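Local coordinates for protein dihydroorotase (Agrobacterium tumefaciens, PDB 2OGJ) that deacetylates acetyl-(R)-mandelate and, less efficiently, acetyl glycolate in vitro, as a binuclear zinc esterase of the amidohydrolase superfamily, at residues P16-N21 / S51-P56; K23-G26 / S32-S35; I38-G41 / K45-A48; C94-G99 / A380-E385; N339-D342 / D348-V351. All coordinates share one frame; numbering follows the deposited sequence.

Contact 1 (P16-N21 / S51-P56); sequences PILLTN and SALQAP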
# COMPACT_ATOMS: atom_id res chain seq x y z
N PRO A 16 -18.98 45.79 -38.14
CA PRO A 16 -18.66 46.53 -36.92
C PRO A 16 -19.85 46.61 -35.97
O PRO A 16 -21.00 46.37 -36.35
CB PRO A 16 -18.24 47.89 -37.45
CG PRO A 16 -19.09 48.05 -38.66
CD PRO A 16 -18.97 46.69 -39.31
N ILE A 17 -19.59 46.95 -34.71
CA ILE A 17 -20.66 47.04 -33.74
C ILE A 17 -20.57 48.34 -33.01
O ILE A 17 -19.49 48.88 -32.78
CB ILE A 17 -20.59 45.95 -32.66
CG1 ILE A 17 -20.51 44.55 -33.28
CG2 ILE A 17 -21.80 46.05 -31.76
CD1 ILE A 17 -20.41 43.46 -32.23
N LEU A 18 -21.73 48.85 -32.62
CA LEU A 18 -21.78 50.07 -31.87
C LEU A 18 -22.59 49.82 -30.61
O LEU A 18 -23.80 49.61 -30.66
CB LEU A 18 -22.41 51.19 -32.70
CG LEU A 18 -22.63 52.47 -31.89
CD1 LEU A 18 -21.28 53.02 -31.45
CD2 LEU A 18 -23.38 53.49 -32.72
N LEU A 19 -21.90 49.78 -29.48
CA LEU A 19 -22.55 49.58 -28.20
C LEU A 19 -22.83 50.99 -27.71
O LEU A 19 -21.91 51.78 -27.54
CB LEU A 19 -21.63 48.88 -27.19
CG LEU A 19 -21.33 47.40 -27.40
CD1 LEU A 19 -20.66 47.20 -28.74
CD2 LEU A 19 -20.45 46.92 -26.28
N THR A 20 -24.10 51.31 -27.52
CA THR A 20 -24.43 52.64 -27.04
C THR A 20 -24.94 52.56 -25.61
O THR A 20 -25.38 51.51 -25.14
CB THR A 20 -25.50 53.31 -27.94
OG1 THR A 20 -26.69 52.52 -27.96
CG2 THR A 20 -24.96 53.45 -29.37
N ASN A 21 -24.82 53.64 -24.86
CA ASN A 21 -25.34 53.83 -23.52
C ASN A 21 -24.79 52.78 -22.58
O ASN A 21 -25.60 52.11 -21.83
CB ASN A 21 -26.86 53.90 -23.55
CG ASN A 21 -27.36 54.69 -24.75
OD1 ASN A 21 -26.57 55.15 -25.57
ND2 ASN A 21 -28.67 54.84 -24.85
N SER A 51 -19.14 60.14 -26.20
CA SER A 51 -20.50 60.51 -25.80
C SER A 51 -21.61 60.20 -26.81
O SER A 51 -22.78 60.06 -26.43
CB SER A 51 -20.51 62.00 -25.42
OG SER A 51 -21.70 62.35 -24.75
N ALA A 52 -21.26 60.10 -28.09
CA ALA A 52 -22.26 59.79 -29.11
C ALA A 52 -21.63 59.71 -30.49
O ALA A 52 -21.68 60.66 -31.26
CB ALA A 52 -23.37 60.84 -29.10
N LEU A 53 -21.05 58.55 -30.80
CA LEU A 53 -20.38 58.34 -32.07
C LEU A 53 -21.34 58.08 -33.22
O LEU A 53 -22.53 57.83 -33.01
CB LEU A 53 -19.42 57.16 -31.94
CG LEU A 53 -18.79 57.00 -30.56
CD1 LEU A 53 -18.02 55.69 -30.50
CD2 LEU A 53 -17.90 58.17 -30.25
N GLN A 54 -20.82 58.13 -34.44
CA GLN A 54 -21.63 57.86 -35.62
C GLN A 54 -21.06 56.61 -36.28
O GLN A 54 -19.86 56.37 -36.18
CB GLN A 54 -21.56 59.03 -36.57
CG GLN A 54 -22.14 60.34 -36.04
CD GLN A 54 -21.36 60.90 -34.87
OE1 GLN A 54 -20.16 61.12 -34.96
NE2 GLN A 54 -22.05 61.14 -33.76
N ALA A 55 -21.89 55.82 -36.95
CA ALA A 55 -21.41 54.60 -37.59
C ALA A 55 -22.03 54.33 -38.97
O ALA A 55 -23.06 54.92 -39.33
CB ALA A 55 -21.64 53.40 -36.67
N PRO A 56 -21.40 53.45 -39.76
CA PRO A 56 -21.85 53.06 -41.11
C PRO A 56 -23.17 52.28 -41.12
O PRO A 56 -24.22 52.80 -40.72
CB PRO A 56 -20.69 52.20 -41.62
CG PRO A 56 -19.50 52.70 -40.85
CD PRO A 56 -20.08 52.86 -39.47
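No aromatic ring and no side-chain amide meets the other segment where Leu18 touches Leu53 and Ala55: the contact is made by methyl groups, and the side-chain amides of Asn21 and Gln54 both stay outside it. Leu18 supplies both of its branches. Its CG stands anti to the backbone N (chi1 174°), and from there the two methyls diverge along the opposing chain, CD1 to Leu53 CD1 at 4.3 Å and CD2 to Ala55 CB at the same 4.3 Å. A branched leucine thus touches two alternate residues of the loop, because in the extended 53-55 run Leu53 and Ala55 face the strand while Gln54 between them turns outward, as suits an amide at the surface. The backbones stay well apart, 7.3 Å between Leu18 CA and Ala55 CA, a spacing filled by side chains and too wide for strand pairing. The 51-56 loop leaves strand 46-50, one outer strand of the four-stranded sheet, and runs to strand 59-61, the other. On its way it lies over the sheet face that carries Leu18 and Leu39, while Leu18 and Thr20 bond through their backbones to strand 59-61.

Contact 2 (K23-G26 / S32-S35); sequences KPVG and SQSS
Two bends near the end of Lys23 (chi3 54°, chi4 67°) carry its ammonium back over the loop to Gln33 O, while the bend of Gln33 at chi2 returns its amide to the backbone of Pro24 and Val25. The motif is a loop folding back on the strand it follows: residues 32-35 run alongside the end of strand 22-24 before the chain enters strand 36-40, in the beta region that flanks the TIM barrel of this amidohydrolase. A long flexible side chain suits the place of Lys23, since it can curl back to a carbonyl of the adjoining loop. NZ gives a hydrogen bond of 2.9 Å to Gln33 O, approaching from above the carbonyl plane, 39° out of it. Pro24 has no N-H to offer a neighbouring strand, and uses its ring instead, with CB 3.5 Å from Ser32 O and CD 3.6 Å from Ser34 O. Buried Val25 puts CG2 4.0 Å from NE2 of the exposed Gln33; both side chains also touch helix 318-323 at Glu319. The serines suit an exposed loop, where short hydroxyls can bond to one another: Ser32 OG and Ser34 OG are hydrogen-bonded at 2.9 Å.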
# COMPACT_ATOMS: atom_id res chain seq x y z
N LYS A 23 -21.97 52.01 -19.21
CA LYS A 23 -21.28 52.68 -18.11
C LYS A 23 -20.03 51.88 -17.73
O LYS A 23 -20.10 50.90 -16.99
CB LYS A 23 -22.23 52.85 -16.92
CG LYS A 23 -23.26 53.96 -17.11
CD LYS A 23 -24.14 54.15 -15.87
CE LYS A 23 -23.31 54.38 -14.58
NZ LYS A 23 -22.55 55.68 -14.54
N PRO A 24 -18.86 52.32 -18.24
CA PRO A 24 -17.55 51.70 -18.01
C PRO A 24 -17.17 51.51 -16.55
O PRO A 24 -17.11 52.48 -15.80
CB PRO A 24 -16.58 52.64 -18.72
CG PRO A 24 -17.43 53.26 -19.77
CD PRO A 24 -18.70 53.54 -19.04
N VAL A 25 -16.91 50.27 -16.15
CA VAL A 25 -16.52 49.98 -14.77
C VAL A 25 -15.47 48.89 -14.79
O VAL A 25 -15.44 48.07 -15.71
CB VAL A 25 -17.73 49.49 -13.93
CG1 VAL A 25 -18.20 48.13 -14.43
CG2 VAL A 25 -17.33 49.37 -12.48
N GLY A 26 -14.59 48.88 -13.80
CA GLY A 26 -13.56 47.85 -13.75
C GLY A 26 -12.34 48.04 -14.63
O GLY A 26 -11.54 47.12 -14.76
N SER A 32 -13.42 56.96 -17.09
CA SER A 32 -14.66 57.69 -16.83
C SER A 32 -15.78 56.72 -16.51
O SER A 32 -15.98 55.74 -17.22
CB SER A 32 -15.04 58.54 -18.05
OG SER A 32 -16.23 59.28 -17.81
N GLN A 33 -16.51 56.99 -15.43
CA GLN A 33 -17.62 56.15 -15.00
C GLN A 33 -18.91 56.55 -15.72
O GLN A 33 -19.89 55.80 -15.73
CB GLN A 33 -17.84 56.30 -13.48
CG GLN A 33 -17.75 55.00 -12.69
CD GLN A 33 -16.33 54.44 -12.62
OE1 GLN A 33 -15.40 55.12 -12.18
NE2 GLN A 33 -16.16 53.19 -13.06
N SER A 34 -18.90 57.73 -16.34
CA SER A 34 -20.07 58.24 -17.04
C SER A 34 -20.38 57.49 -18.32
O SER A 34 -19.47 57.02 -19.01
CB SER A 34 -19.89 59.72 -17.38
OG SER A 34 -18.95 59.89 -18.43
N SER A 35 -21.66 57.41 -18.64
CA SER A 35 -22.15 56.74 -19.84
C SER A 35 -21.40 57.11 -21.11
O SER A 35 -21.00 58.26 -21.30
CB SER A 35 -23.63 57.03 -20.03
OG SER A 35 -24.12 56.38 -21.20

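Contact 3 (I38-G41 / K45-A48); sequences ILIG and KIAA
Leu39 pairs through its backbone with both Ala47 and Ala48, the classic beta bulge of the hairpin formed by strands 36-40 and 46-50. Leu39 N donates to Ala48 O at 2.8 Å in a nearly straight bond (171°). Its O takes the N-H of Ala47 at 2.6 Å, almost in line with the carbonyl, and that of Ala48 only weakly. The extra residue shifts the register by one, and beyond it Ile40 faces Ile46 as a non-hydrogen-bonded pair. Ala47, with near-helical backbone angles, is the bulged residue, and its small CB tucks against Leu39 CD2 at 3.6 Å. The CG of Leu39 is held anti to its own N (chi1 -179°), which lays the branch beside Ala47 while CB covers Ala48; Leu53 continues this face outward.

Branched isoleucines occupy the other face. Ile38 CG2 meets Ile46 CG2 at 3.9 Å, the side chains meeting at a slant, and Ile40 CD1 lies more loosely by Ile46 CG1. All three pack on Phe349 of strand 348-362, which joins the hairpin to the adjoining sheet. Further out, Ile38 and Ile40 bond through their backbones to Leu19 and Ile17. The side chain of exposed Lys45 sets off away from strand 36-40, its N held by the Asp43 carboxylate. The hairpin's end is closed by Gly41 N, which donates to Lys45 O at 2.7 Å.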
# COMPACT_ATOMS: atom_id res chain seq x y z
N ILE A 38 -19.38 52.75 -27.50
CA ILE A 38 -18.14 52.15 -27.98
C ILE A 38 -18.37 51.58 -29.38
O ILE A 38 -19.38 50.92 -29.64
CB ILE A 38 -17.65 51.02 -27.04
CG1 ILE A 38 -17.61 51.53 -25.60
CG2 ILE A 38 -16.25 50.56 -27.44
CD1 ILE A 38 -17.21 50.47 -24.57
N LEU A 39 -17.43 51.86 -30.28
CA LEU A 39 -17.51 51.37 -31.64
C LEU A 39 -16.46 50.28 -31.90
O LEU A 39 -15.25 50.52 -31.77
CB LEU A 39 -17.30 52.52 -32.63
CG LEU A 39 -17.39 52.12 -34.10
CD1 LEU A 39 -18.83 51.79 -34.41
CD2 LEU A 39 -16.92 53.25 -35.00
N ILE A 40 -16.92 49.09 -32.26
CA ILE A 40 -16.01 47.98 -32.54
C ILE A 40 -15.86 47.81 -34.05
O ILE A 40 -16.87 47.73 -34.77
CB ILE A 40 -16.52 46.64 -31.98
CG1 ILE A 40 -17.04 46.83 -30.55
CG2 ILE A 40 -15.39 45.63 -32.02
CD1 ILE A 40 -16.02 47.26 -29.56
N GLY A 41 -14.62 47.75 -34.53
CA GLY A 41 -14.37 47.57 -35.95
C GLY A 41 -14.54 46.12 -36.37
O GLY A 41 -14.47 45.22 -35.53
N LYS A 45 -11.73 45.44 -33.16
CA LYS A 45 -10.95 46.40 -32.40
C LYS A 45 -11.69 47.70 -32.19
O LYS A 45 -12.40 48.19 -33.08
CB LYS A 45 -9.60 46.65 -33.08
CG LYS A 45 -8.72 45.41 -33.11
CD LYS A 45 -7.39 45.65 -33.79
CE LYS A 45 -6.58 44.36 -33.82
NZ LYS A 45 -5.28 44.48 -34.55
N ILE A 46 -11.53 48.26 -31.00
CA ILE A 46 -12.18 49.51 -30.62
C ILE A 46 -11.79 50.66 -31.56
O ILE A 46 -10.67 51.16 -31.52
CB ILE A 46 -11.81 49.89 -29.16
CG1 ILE A 46 -12.14 48.72 -28.23
CG2 ILE A 46 -12.57 51.15 -28.74
CD1 ILE A 46 -11.62 48.89 -26.82
N ALA A 47 -12.74 51.06 -32.40
CA ALA A 47 -12.52 52.14 -33.36
C ALA A 47 -12.67 53.49 -32.67
O ALA A 47 -11.88 54.41 -32.91
CB ALA A 47 -13.52 52.04 -34.51
N ALA A 48 -13.67 53.60 -31.81
CA ALA A 48 -13.89 54.85 -31.10
C ALA A 48 -14.67 54.69 -29.80
O ALA A 48 -15.38 53.71 -29.59
CB ALA A 48 -14.60 55.82 -32.02

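Contact 4 (C94-G99 / A380-E385); sequences CGAERG and AVIGAE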
# COMPACT_ATOMS: atom_id res chain seq x y z
N CYS A 94 -20.66 27.74 -19.29
CA CYS A 94 -20.19 28.63 -18.24
C CYS A 94 -19.38 29.79 -18.81
O CYS A 94 -18.75 30.52 -18.06
CB CYS A 94 -19.31 27.84 -17.27
SG CYS A 94 -17.94 27.04 -18.15
N GLY A 95 -19.41 29.93 -20.13
CA GLY A 95 -18.66 30.99 -20.79
C GLY A 95 -19.42 32.24 -21.23
O GLY A 95 -20.13 32.86 -20.44
N ALA A 96 -19.24 32.59 -22.51
CA ALA A 96 -19.85 33.77 -23.14
C ALA A 96 -21.34 33.94 -22.95
O ALA A 96 -21.80 35.03 -22.60
CB ALA A 96 -19.54 33.76 -24.62
N GLU A 97 -22.11 32.88 -23.22
CA GLU A 97 -23.55 32.93 -23.02
C GLU A 97 -23.90 33.33 -21.59
O GLU A 97 -25.04 33.62 -21.27
CB GLU A 97 -24.20 31.59 -23.38
CG GLU A 97 -25.72 31.63 -23.43
CD GLU A 97 -26.32 30.28 -23.77
OE1 GLU A 97 -25.55 29.31 -23.96
OE2 GLU A 97 -27.56 30.19 -23.85
N ARG A 98 -22.87 33.36 -20.73
CA ARG A 98 -23.04 33.71 -19.31
C ARG A 98 -22.35 35.02 -18.93
O ARG A 98 -22.43 35.47 -17.78
CB ARG A 98 -22.48 32.59 -18.42
CG ARG A 98 -23.22 31.25 -18.49
CD ARG A 98 -24.50 31.27 -17.66
NE ARG A 98 -25.29 30.06 -17.82
CZ ARG A 98 -26.09 29.81 -18.87
NH1 ARG A 98 -26.20 30.70 -19.85
NH2 ARG A 98 -26.77 28.68 -18.93
N GLY A 99 -21.67 35.62 -19.89
CA GLY A 99 -20.98 36.87 -19.63
C GLY A 99 -19.54 36.68 -19.22
O GLY A 99 -18.90 37.63 -18.81
N ALA A 380 -21.90 39.44 -23.95
CA ALA A 380 -20.50 39.19 -23.91
C ALA A 380 -20.05 39.39 -25.32
O ALA A 380 -20.45 38.67 -26.23
CB ALA A 380 -20.17 37.79 -23.45
N VAL A 381 -19.18 40.39 -25.51
CA VAL A 381 -18.66 40.82 -26.78
C VAL A 381 -17.20 40.52 -26.90
O VAL A 381 -16.37 41.17 -26.27
CB VAL A 381 -18.85 42.34 -26.92
CG1 VAL A 381 -18.66 42.80 -28.34
CG2 VAL A 381 -20.23 42.75 -26.44
N ILE A 382 -16.87 39.57 -27.72
CA ILE A 382 -15.50 39.19 -27.97
C ILE A 382 -15.12 39.61 -29.38
O ILE A 382 -15.53 38.98 -30.36
CB ILE A 382 -15.36 37.66 -27.83
CG1 ILE A 382 -15.86 37.20 -26.46
CG2 ILE A 382 -13.91 37.21 -28.05
CD1 ILE A 382 -16.01 35.70 -26.32
N GLY A 383 -14.35 40.68 -29.47
CA GLY A 383 -13.99 41.21 -30.77
C GLY A 383 -15.28 41.73 -31.38
O GLY A 383 -16.05 42.43 -30.71
N ALA A 384 -15.54 41.35 -32.63
CA ALA A 384 -16.74 41.81 -33.33
C ALA A 384 -18.00 41.02 -32.98
O ALA A 384 -19.11 41.48 -33.27
CB ALA A 384 -16.52 41.76 -34.83
N GLU A 385 -17.85 39.85 -32.39
CA GLU A 385 -19.02 39.04 -32.04
C GLU A 385 -19.63 39.59 -30.76
O GLU A 385 -18.92 40.01 -29.85
CB GLU A 385 -18.61 37.57 -31.84
CG GLU A 385 -19.73 36.55 -32.10
CD GLU A 385 -19.34 35.11 -31.76
OE1 GLU A 385 -18.23 34.68 -32.14
OE2 GLU A 385 -20.15 34.41 -31.11
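Ala96 and Ala380 form the close-packed heart of this contact, where a 3-10 turn (96-98) leading into strand 100-106 of the TIM barrel is laid against strand 368-382 of the flanking beta region. Ala380 CB points at the turn and touches it in three places: Ala96 O at 3.3 Å, Ala96 CB at 4.2 Å and Gly99 CA at 4.0 Å. Small residues suit chains this close, with Gly99 CA and Ala380 CA 4.9 Å apart. Ile382, two residues along and so on the same side of the strand, reaches back with CD1 to Ala96 CB at 4.4 Å. Gly99 ends the turn at a positive phi (92°), where a CB would press on the carbonyl O of Arg98, so glycine suits; its N is bonded to Ala96 O, the carbonyl that Ala380 CB lies against.

The other side is looser and polar. Glu97 and Arg98 both set off away from the strand, Glu97 to the exposed surface. Arg98 NH1 makes a weak bond to Glu97 O, and its side chain packs on Tyr392. Glu385, also exposed, forms a salt bridge with Arg126. It closes a type II' turn whose second position is Gly383, where phi 67° and psi -132° are readily adopted by a residue without CB. Second-shell bonds fix the inner turn: Ala96 N is bonded to Glu127 OE2, and Gly99 O receives a hydrogen bond from Thr350 OG1.

Contact 5 (N339-D342 / D348-V351); sequences NRLD and DFTV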
# COMPACT_ATOMS: atom_id res chain seq x y z
N ASN A 339 -5.33 49.65 -20.18
CA ASN A 339 -5.74 50.46 -21.32
C ASN A 339 -6.73 49.75 -22.22
O ASN A 339 -6.76 50.01 -23.41
CB ASN A 339 -4.52 50.86 -22.15
CG ASN A 339 -3.58 51.80 -21.41
OD1 ASN A 339 -3.00 51.46 -20.37
ND2 ASN A 339 -3.43 53.02 -21.96
N ARG A 340 -7.56 48.88 -21.66
CA ARG A 340 -8.52 48.13 -22.46
C ARG A 340 -9.52 48.93 -23.28
O ARG A 340 -10.06 48.41 -24.25
CB ARG A 340 -9.24 47.12 -21.57
CG ARG A 340 -8.33 46.03 -21.05
CD ARG A 340 -8.12 44.93 -22.06
NE ARG A 340 -8.88 43.75 -21.68
CZ ARG A 340 -8.42 42.51 -21.74
NH1 ARG A 340 -7.18 42.28 -22.17
NH2 ARG A 340 -9.19 41.50 -21.34
N LEU A 341 -9.77 50.18 -22.89
CA LEU A 341 -10.72 51.03 -23.62
C LEU A 341 -10.04 51.81 -24.75
O LEU A 341 -10.72 52.40 -25.59
CB LEU A 341 -11.41 52.00 -22.65
CG LEU A 341 -12.94 51.91 -22.48
CD1 LEU A 341 -13.52 50.77 -23.27
CD2 LEU A 341 -13.26 51.75 -21.01
N ASP A 342 -8.71 51.78 -24.79
CA ASP A 342 -7.91 52.45 -25.81
C ASP A 342 -8.36 52.09 -27.21
O ASP A 342 -8.96 51.04 -27.42
CB ASP A 342 -6.44 52.05 -25.68
CG ASP A 342 -5.67 52.89 -24.69
OD1 ASP A 342 -6.23 53.28 -23.63
OD2 ASP A 342 -4.48 53.14 -24.96
N ASP A 348 -13.15 43.28 -25.73
CA ASP A 348 -13.32 42.10 -24.90
C ASP A 348 -14.08 42.54 -23.65
O ASP A 348 -13.50 42.67 -22.56
CB ASP A 348 -11.93 41.53 -24.54
CG ASP A 348 -12.02 40.18 -23.86
OD1 ASP A 348 -10.98 39.53 -23.63
OD2 ASP A 348 -13.15 39.78 -23.53
N PHE A 349 -15.38 42.76 -23.81
CA PHE A 349 -16.22 43.23 -22.70
C PHE A 349 -17.27 42.25 -22.19
O PHE A 349 -17.38 41.12 -22.65
CB PHE A 349 -16.94 44.52 -23.11
CG PHE A 349 -16.08 45.51 -23.83
CD1 PHE A 349 -16.40 45.88 -25.12
CD2 PHE A 349 -14.96 46.06 -23.23
CE1 PHE A 349 -15.62 46.79 -25.82
CE2 PHE A 349 -14.17 46.98 -23.91
CZ PHE A 349 -14.49 47.35 -25.21
N THR A 350 -18.03 42.71 -21.22
CA THR A 350 -19.11 41.94 -20.63
C THR A 350 -20.08 43.00 -20.12
O THR A 350 -19.78 43.76 -19.20
CB THR A 350 -18.65 40.99 -19.48
OG1 THR A 350 -19.80 40.50 -18.77
CG2 THR A 350 -17.73 41.72 -18.52
N VAL A 351 -21.22 43.07 -20.79
CA VAL A 351 -22.25 44.02 -20.46
C VAL A 351 -23.21 43.38 -19.46
O VAL A 351 -23.75 42.30 -19.71
CB VAL A 351 -22.98 44.42 -21.74
CG1 VAL A 351 -24.07 45.43 -21.44
CG2 VAL A 351 -21.96 44.97 -22.72
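Charge links Arg340 to Asp348 across the contact: Arg340 NH2 lies 3.5 Å from Asp348 OD1. The guanidinium and carboxylate planes are 25° apart, but OD1 sits well outside the guanidinium plane. No N-H is aimed at it, and the bridge rests on charge alone. Asp348 places its carboxylate there by keeping CG anti to the backbone N (chi1 -171°), and the bent arginine chain swings over to meet it. OD1 has a second partner in Arg128, so two positive groups lie near this buried acid, which would be expected to help keep it ionised.

The apolar part falls to Leu341 and Phe349. Leu341 CD1 comes to 3.9 Å from Phe349 CE2 and 4.0 Å from Phe349 CZ, the side chains crossing at about a right angle. At the ring's edge, near its plane, lies Arg340 O. A large flat side chain suits the place, since Phe349 also touches Phe27 and Ile69 of strand 68-75. It thereby helps join the smaller beta sheet to strand 348-362, which pairs with strand 68-75 in the sheet that runs into the amidohydrolase TIM barrel.

Hydrogen bonds within residues 339-342 shape the loop that presents these groups. A type I turn is closed by Asp342 N to Asn339 O at 3.0 Å, and the side chains repeat the link: Asn339 ND2 donates to Asp342 OD2 at 3.2 Å, on the syn side but tilted out of the carboxylate plane, with a weak second bond to OD1. Asparagine readily accepts its positive phi of 40°.

In the fold
Contacts 1 and 3 share one small sheet, their centres about 8 Å apart, with Ile17 O and Leu19 O probably bonded to Ile40 N and Ile38 N. Contact 5 lies about 10 Å from contact 3, between centres, and meets it through Ile46 and Phe349. Contact 2 joins the group where Pro24 CB lies 4.1 Å from Leu341 CD2. Contact 4, about 12 Å from contact 5 between centres, continues toward the barrel: Val381 O probably accepts from Phe349 N. In the chain, contacts 2 and 3 fall within the loop closed by contact 1, and contact 5 within that of contact 4. All five lie away from the two-zinc site, where carboxylated Lys175 binds one zinc with His77, His79 and Asp291 and the other with His208 and His231.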